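Cytochrome P450 RhF (Acinetobacter radioresistens, PDB 6RO8) probably works as a heme-dependent monooxygenase, this chain being the heme domain of a longer cytochrome P450. Local coordinates at residues L211-A214 against E215-Q219; E253-D257 against N258-S262. All blocks are in the same frame, centred on the assembly; numbering follows the deposited sequence.

Contact 1. Residues L211-A214 against E215-Q219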
loop_
_atom_site.group_PDB
_atom_site.type_symbol
_atom_site.label_atom_id
_atom_site.label_comp_id
_atom_site.label_asym_id
_atom_site.label_seq_id
_atom_site.Cartn_x
_atom_site.Cartn_y
_atom_site.Cartn_z
ATOM N N LEU A 211 -6.828 9.589 -20.837
ATOM C CA LEU A 211 -6.525 8.736 -21.980
ATOM C C LEU A 211 -5.160 8.071 -21.823
ATOM O O LEU A 211 -5.030 6.855 -22.003
ATOM C CB LEU A 211 -6.590 9.552 -23.264
ATOM C CG LEU A 211 -7.931 9.518 -23.988
ATOM C CD1 LEU A 211 -9.092 9.560 -23.009
ATOM C CD2 LEU A 211 -8.019 10.679 -24.971
ATOM N N GLU A 212 -4.128 8.857 -21.493
ATOM C CA GLU A 212 -2.797 8.294 -21.294
ATOM C C GLU A 212 -2.825 7.209 -20.240
ATOM O O GLU A 212 -2.239 6.136 -20.425
ATOM C CB GLU A 212 -1.812 9.385 -20.880
ATOM C CG GLU A 212 -2.034 10.718 -21.569
ATOM C CD GLU A 212 -0.970 11.736 -21.205
ATOM O OE1 GLU A 212 -0.911 12.792 -21.876
ATOM O OE2 GLU A 212 -0.201 11.476 -20.247
ATOM N N VAL A 213 -3.503 7.472 -19.122
ATOM C CA VAL A 213 -3.578 6.484 -18.048
ATOM C C VAL A 213 -4.261 5.217 -18.541
ATOM O O VAL A 213 -3.820 4.099 -18.234
ATOM C CB VAL A 213 -4.294 7.073 -16.816
ATOM C CG1 VAL A 213 -4.269 6.079 -15.692
ATOM C CG2 VAL A 213 -3.620 8.364 -16.374
ATOM N N ALA A 214 -5.342 5.372 -19.318
ATOM C CA ALA A 214 -6.028 4.211 -19.875
ATOM C C ALA A 214 -5.100 3.413 -20.781
ATOM O O ALA A 214 -4.997 2.185 -20.655
ATOM C CB ALA A 214 -7.285 4.648 -20.626
ATOM N N GLU A 215 -4.422 4.096 -21.710
ATOM C CA GLU A 215 -3.371 3.454 -22.493
ATOM C C GLU A 215 -2.377 2.724 -21.591
ATOM O O GLU A 215 -2.109 1.532 -21.777
ATOM C CB GLU A 215 -2.658 4.496 -23.353
ATOM C CG GLU A 215 -3.260 4.652 -24.740
ATOM C CD GLU A 215 -3.099 3.398 -25.581
ATOM O OE1 GLU A 215 -2.262 2.541 -25.221
ATOM O OE2 GLU A 215 -3.814 3.263 -26.598
ATOM N N GLY A 216 -1.844 3.424 -20.582
ATOM C CA GLY A 216 -0.883 2.800 -19.685
ATOM C C GLY A 216 -1.438 1.573 -18.995
ATOM O O GLY A 216 -0.798 0.519 -18.957
ATOM N N VAL A 217 -2.641 1.694 -18.438
ATOM C CA VAL A 217 -3.294 0.556 -17.797
ATOM C C VAL A 217 -3.507 -0.572 -18.804
ATOM O O VAL A 217 -3.239 -1.746 -18.512
ATOM C CB VAL A 217 -4.616 1.018 -17.151
ATOM C CG1 VAL A 217 -5.508 -0.163 -16.800
ATOM C CG2 VAL A 217 -4.325 1.861 -15.918
ATOM N N GLY A 218 -3.980 -0.236 -20.008
ATOM C CA GLY A 218 -4.206 -1.263 -21.010
ATOM C C GLY A 218 -2.933 -2.003 -21.370
ATOM O O GLY A 218 -2.895 -3.238 -21.384
ATOM N N GLN A 219 -1.867 -1.256 -21.664
ATOM C CA GLN A 219 -0.592 -1.887 -21.979
ATOM C C GLN A 219 -0.107 -2.749 -20.825
ATOM O O GLN A 219 0.344 -3.881 -21.032
ATOM C CB GLN A 219 0.436 -0.823 -22.325
ATOM C CG GLN A 219 0.036 0.034 -23.505
ATOM C CD GLN A 219 1.044 1.123 -23.762
ATOM O OE1 GLN A 219 2.105 1.152 -23.137
ATOM N NE2 GLN A 219 0.718 2.035 -24.668
#
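E215 roots its side chain beside the turn before it, and its backbone N is bonded to L211 O at 2.8 Å. This is one of a run of i to i+4 bonds: G216 N to E212 O, V217 N to V213 O, G218 N to A214 O and Q219 N to E215 O follow, the ordinary repeat within the long helix 207-233. The E215 side chain can be followed outward from this backbone. Its CB sits 3.4 Å from E212 O and its CG 3.9 Å from L211 O, passing close to two carbonyl oxygens already used by the helix before the chain leaves that turn. A bend at chi2 (-65°) then turns the carboxylate towards the following turn. There OE1 takes a bond from Q219 NE2 at 3.1 Å, approached on the anti side and 30° out of the carboxylate plane. The same oxygen is hydrogen-bonded to the hydroxyl of Y105, in the loop after helix 96-104. On another side of the helix, V213 CG1 and V217 CG2 meet at 4.2 Å, an apolar i to i+4 pair. Both valines pack against helix 187-202, and V217 also reaches L102 of helix 96-104. The carboxylate oxygen, gripped by Q219 and Y105, links the helix to a loop, which probably limits rotation of that acid.

Contact 2. Residues E253-D257 against N258-S262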
loop_
_atom_site.group_PDB
_atom_site.type_symbol
_atom_site.label_atom_id
_atom_site.label_comp_id
_atom_site.label_asym_id
_atom_site.label_seq_id
_atom_site.Cartn_x
_atom_site.Cartn_y
_atom_site.Cartn_z
ATOM N N GLU A 253 -10.350 -24.667 -10.907
ATOM C CA GLU A 253 -11.544 -24.123 -10.273
ATOM C C GLU A 253 -11.203 -22.898 -9.426
ATOM O O GLU A 253 -11.841 -21.849 -9.559
ATOM C CB GLU A 253 -12.198 -25.194 -9.414
ATOM C CG GLU A 253 -13.648 -24.967 -9.112
ATOM C CD GLU A 253 -13.894 -24.167 -7.847
ATOM O OE1 GLU A 253 -13.035 -23.378 -7.391
ATOM O OE2 GLU A 253 -14.984 -24.374 -7.278
ATOM N N VAL A 254 -10.195 -23.012 -8.556
ATOM C CA VAL A 254 -9.947 -22.053 -7.486
ATOM C C VAL A 254 -8.974 -20.995 -7.970
ATOM O O VAL A 254 -9.251 -19.794 -7.909
ATOM C CB VAL A 254 -9.402 -22.788 -6.246
ATOM C CG1 VAL A 254 -8.972 -21.809 -5.155
ATOM C CG2 VAL A 254 -10.433 -23.775 -5.728
ATOM N N VAL A 255 -7.808 -21.451 -8.412
ATOM C CA VAL A 255 -6.770 -20.578 -8.941
ATOM C C VAL A 255 -7.031 -20.521 -10.443
ATOM O O VAL A 255 -6.505 -21.314 -11.225
ATOM C CB VAL A 255 -5.376 -21.089 -8.588
ATOM C CG1 VAL A 255 -4.281 -20.312 -9.286
ATOM C CG2 VAL A 255 -5.201 -21.036 -7.083
ATOM N N THR A 256 -7.918 -19.604 -10.837
ATOM C CA THR A 256 -8.480 -19.517 -12.178
ATOM C C THR A 256 -7.532 -18.809 -13.135
ATOM O O THR A 256 -6.593 -18.114 -12.734
ATOM C CB THR A 256 -9.805 -18.762 -12.147
ATOM O OG1 THR A 256 -9.544 -17.360 -12.006
ATOM C CG2 THR A 256 -10.650 -19.232 -10.985
ATOM N N ASP A 257 -7.811 -18.965 -14.426
ATOM C CA ASP A 257 -6.951 -18.343 -15.422
ATOM C C ASP A 257 -7.064 -16.828 -15.377
ATOM O O ASP A 257 -6.056 -16.126 -15.517
ATOM C CB ASP A 257 -7.281 -18.868 -16.819
ATOM C CG ASP A 257 -6.129 -18.682 -17.796
ATOM O OD1 ASP A 257 -5.204 -17.877 -17.515
ATOM O OD2 ASP A 257 -6.143 -19.351 -18.851
ATOM N N ASN A 258 -8.275 -16.299 -15.188
ATOM C CA ASN A 258 -8.404 -14.854 -15.027
ATOM C C ASN A 258 -7.708 -14.385 -13.764
ATOM O O ASN A 258 -7.078 -13.321 -13.752
ATOM C CB ASN A 258 -9.860 -14.418 -14.972
ATOM C CG ASN A 258 -9.987 -12.939 -14.674
ATOM O OD1 ASN A 258 -10.077 -12.522 -13.502
ATOM N ND2 ASN A 258 -9.965 -12.130 -15.724
ATOM N N TYR A 259 -7.834 -15.152 -12.680
ATOM C CA TYR A 259 -7.103 -14.790 -11.476
ATOM C C TYR A 259 -5.615 -14.709 -11.768
ATOM O O TYR A 259 -4.924 -13.824 -11.256
ATOM C CB TYR A 259 -7.368 -15.778 -10.343
ATOM C CG TYR A 259 -6.321 -15.633 -9.273
ATOM C CD1 TYR A 259 -6.386 -14.594 -8.347
ATOM C CD2 TYR A 259 -5.226 -16.496 -9.225
ATOM C CE1 TYR A 259 -5.409 -14.447 -7.382
ATOM C CE2 TYR A 259 -4.251 -16.355 -8.287
ATOM C CZ TYR A 259 -4.335 -15.336 -7.361
ATOM O OH TYR A 259 -3.334 -15.226 -6.429
ATOM N N LEU A 260 -5.101 -15.620 -12.594
ATOM C CA LEU A 260 -3.682 -15.569 -12.929
ATOM C C LEU A 260 -3.335 -14.256 -13.607
ATOM O O LEU A 260 -2.381 -13.572 -13.213
ATOM C CB LEU A 260 -3.306 -16.756 -13.816
ATOM C CG LEU A 260 -2.940 -18.050 -13.090
ATOM C CD1 LEU A 260 -4.062 -18.538 -12.182
ATOM C CD2 LEU A 260 -2.557 -19.119 -14.112
ATOM N N HIS A 261 -4.123 -13.870 -14.603
ATOM C CA HIS A 261 -3.826 -12.650 -15.334
ATOM C C HIS A 261 -4.077 -11.423 -14.471
ATOM O O HIS A 261 -3.270 -10.484 -14.468
ATOM C CB HIS A 261 -4.661 -12.615 -16.610
ATOM C CG HIS A 261 -4.189 -11.617 -17.616
ATOM N ND1 HIS A 261 -4.600 -11.640 -18.932
ATOM C CD2 HIS A 261 -3.350 -10.562 -17.499
ATOM C CE1 HIS A 261 -4.034 -10.640 -19.581
ATOM N NE2 HIS A 261 -3.272 -9.969 -18.734
ATOM N N SER A 262 -5.178 -11.424 -13.713
ATOM C CA SER A 262 -5.480 -10.289 -12.848
ATOM C C SER A 262 -4.438 -10.148 -11.737
ATOM O O SER A 262 -3.936 -9.045 -11.479
ATOM C CB SER A 262 -6.894 -10.433 -12.273
ATOM O OG SER A 262 -7.884 -10.398 -13.308
#
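T256 meets Y259 as the N-cap of helix 257-270: its OG1 accepts from Y259 N at 2.9 Å, with an N-H...O angle of 158°. The threonine hydroxyl is set between its own backbone N and carbonyl carbon (chi1 76°), which brings it round to an amide that has no preceding helical carbonyl to bond; V255 O is taken instead by N248 ND2 of helix 240-250. Side-chain capping of this kind satisfies a donor in the first turn, where the regular pattern has only begun. The next amides use the backbone. L260 N is directed to T256 O, although the position of that oxygen is less certain; H261 N reaches D257 O at 3.1 Å, tilted 22° from the carbonyl plane, and S262 N reaches N258 O at 2.7 Å. Beside the cap, V255 CG1 lies 3.9 Å from Y259 CD2 and gives the polar turn an apolar flank.

Several other polar ends find partners beyond the turn. D257 OD1 forms a salt bridge with K232 NZ, and the acid, placed in the first turn, would also be expected to suit the positive end of the helix dipole. N258 ND2 donates to G108 O, S262 OG is hydrogen-bonded to N110 N, and H261 binds W221 O through NE2 and stacks on the W221 ring. Helix 257-270 therefore starts packed among its neighbours: Y259 touches R125 of helix 121-127 and M244 of helix 240-250, while L260 touches L228 and H261 touches S224 of helix 207-233.

Contact 1 precedes contact 2 along the chain, with helix 240-250 between them. Their centres are 23 Å apart and their nearest atoms about 7 Å, yet helix 207-233 joins them: contact 1 is about two and a half turns of it, and further along, its residues W221 and K232 hold the start of helix 257-270 at contact 2. These probably correspond to the P450 G helix and the start of the helix crossing the distal heme face. The latter runs on to A270 by the bound histidine, and the side chain of Y259 comes within about 7 Å of the heme. One contact thus illustrates the interior of a helix, the other a helix start near the heme.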